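Local coordinates for hydrolase, alpha/beta hydrolase FOLD family (Staphylococcus aureus, PDB 2XMZ), which probably acts as the 2-succinyl-6-hydroxy-2,4-cyclohexadiene-1-carboxylate synthase (MenH) of menaquinone biosynthesis, a lyase built on the alpha/beta hydrolase fold, at residues I112-S117 and H245-E250. Residues are numbered along the deposited sequence; the frame is centred on the assembly and turned at random.
Sequences ILESTS and HTIHVE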
# COMPACT_ATOMS: atom_id res chain seq x y z
N ILE A 112 7.11 -6.00 -3.06
CA ILE A 112 7.22 -4.70 -3.75
C ILE A 112 6.59 -3.63 -2.89
O ILE A 112 5.46 -3.76 -2.41
CB ILE A 112 6.62 -4.66 -5.19
CG1 ILE A 112 7.24 -5.75 -6.06
CG2 ILE A 112 6.93 -3.31 -5.82
CD1 ILE A 112 6.50 -6.00 -7.43
N LEU A 113 7.35 -2.56 -2.72
CA LEU A 113 6.99 -1.47 -1.84
C LEU A 113 7.03 -0.16 -2.62
O LEU A 113 8.07 0.20 -3.19
CB LEU A 113 7.99 -1.41 -0.68
CG LEU A 113 8.13 -2.73 0.11
CD1 LEU A 113 9.23 -2.57 1.14
CD2 LEU A 113 6.84 -3.12 0.79
N GLU A 114 5.92 0.56 -2.61
CA GLU A 114 5.85 1.84 -3.28
C GLU A 114 5.54 2.91 -2.26
O GLU A 114 4.49 2.88 -1.57
CB GLU A 114 4.77 1.86 -4.38
CG GLU A 114 4.65 3.24 -5.06
CD GLU A 114 3.36 3.45 -5.83
OE1 GLU A 114 2.51 2.52 -5.88
OE2 GLU A 114 3.16 4.56 -6.36
N SER A 115 6.46 3.85 -2.14
CA SER A 115 6.26 5.03 -1.29
C SER A 115 5.73 4.66 0.11
O SER A 115 4.69 5.15 0.54
CB SER A 115 5.30 5.99 -1.99
OG SER A 115 5.84 6.39 -3.23
N THR A 116 6.46 3.80 0.81
CA THR A 116 5.99 3.34 2.12
C THR A 116 7.09 3.48 3.17
O THR A 116 8.19 3.98 2.88
CB THR A 116 5.45 1.89 2.03
OG1 THR A 116 4.67 1.56 3.18
CG2 THR A 116 6.57 0.83 1.85
N SER A 117 6.79 3.01 4.37
CA SER A 117 7.77 2.99 5.45
C SER A 117 7.50 1.83 6.40
O SER A 117 6.37 1.28 6.43
CB SER A 117 7.77 4.32 6.21
OG SER A 117 6.75 4.30 7.17
N HIS A 245 4.38 11.08 -4.40
CA HIS A 245 4.11 9.93 -3.55
C HIS A 245 3.42 8.79 -4.30
O HIS A 245 3.84 7.63 -4.21
CB HIS A 245 3.26 10.38 -2.37
CG HIS A 245 3.24 9.41 -1.24
ND1 HIS A 245 4.36 9.15 -0.46
CD2 HIS A 245 2.24 8.66 -0.72
CE1 HIS A 245 4.05 8.26 0.47
NE2 HIS A 245 2.76 7.96 0.35
N THR A 246 2.37 9.12 -5.04
CA THR A 246 1.57 8.09 -5.74
C THR A 246 2.10 7.90 -7.16
O THR A 246 1.47 8.30 -8.15
CB THR A 246 0.08 8.43 -5.76
OG1 THR A 246 -0.31 9.03 -4.52
CG2 THR A 246 -0.76 7.18 -6.00
N ILE A 247 3.26 7.26 -7.23
CA ILE A 247 3.94 7.00 -8.50
C ILE A 247 3.04 6.25 -9.48
O ILE A 247 2.96 6.62 -10.65
CB ILE A 247 5.20 6.14 -8.32
CG1 ILE A 247 6.09 6.66 -7.18
CG2 ILE A 247 5.98 6.08 -9.65
CD1 ILE A 247 7.13 5.63 -6.72
N HIS A 248 2.33 5.22 -9.02
CA HIS A 248 1.52 4.38 -9.93
C HIS A 248 0.43 5.16 -10.64
O HIS A 248 -0.16 4.69 -11.62
CB HIS A 248 0.99 3.10 -9.23
CG HIS A 248 -0.05 3.33 -8.18
ND1 HIS A 248 0.24 3.30 -6.83
CD2 HIS A 248 -1.39 3.52 -8.27
CE1 HIS A 248 -0.87 3.52 -6.14
NE2 HIS A 248 -1.87 3.63 -6.99
N VAL A 249 0.16 6.36 -10.15
CA VAL A 249 -0.82 7.24 -10.81
C VAL A 249 -0.16 8.34 -11.65
O VAL A 249 -0.73 8.78 -12.66
CB VAL A 249 -1.76 7.87 -9.76
CG1 VAL A 249 -2.57 8.98 -10.37
CG2 VAL A 249 -2.71 6.83 -9.22
N GLU A 250 1.01 8.81 -11.23
CA GLU A 250 1.63 9.98 -11.85
C GLU A 250 2.44 9.59 -13.07
O GLU A 250 2.49 10.35 -14.05
CB GLU A 250 2.50 10.74 -10.84
CG GLU A 250 1.73 11.28 -9.65
CD GLU A 250 2.48 12.34 -8.87
OE1 GLU A 250 3.64 12.65 -9.21
OE2 GLU A 250 1.88 12.87 -7.89
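Glu114, the last residue of strand 110-114, reaches into the first turn of helix 247-250 and holds His248 at two points. Its CG stands anti to the backbone N (chi1 178°) and the chain runs extended beyond it, which delivers the carboxylate to the helix start. There Glu114 OE1 offers its syn lone pair to His248 ND1 at 2.6 Å, a nearly straight bond lying close to the imidazole plane, although carboxylate and ring are turned 76° apart. The other oxygen, Glu114 OE2, takes the backbone N of His248 at 2.9 Å, a donor lying above the carboxylate plane. Ile247 slides past the glutamate in the reverse direction, its CD1 3.8 Å from Glu114 CG. The far ring nitrogen of His248 is hydrogen-bonded to Thr31, so both ring nitrogens are engaged, which fixes the rotation of the imidazole.

Ser115 directly follows the strand and meets His245, three residues before His248. With OG beside its own backbone N (chi1 -60°), Ser115 OG donates to His245 O at a short 2.5 Å, in the carbonyl plane and on a lone pair. Ser115 CB meanwhile lies over one face of the His245 ring, 3.7 Å from the centroid, a CH-pi contact. The ring nitrogens of His245 bond to Asp218 and to Ser91 on the apparent nucleophile elbow, consistent with the Ser-His-Asp triad of this fold.

Ser115 would thus be a second-shell residue, bonded to the carbonyl of His245 and packed on its ring face. The buried carboxylate of Glu114, taking one N-H from the backbone at the helix start and one from the ring of His248, is probably stabilised as an anion, and it ties the strand end to the helix just after the putative catalytic histidine.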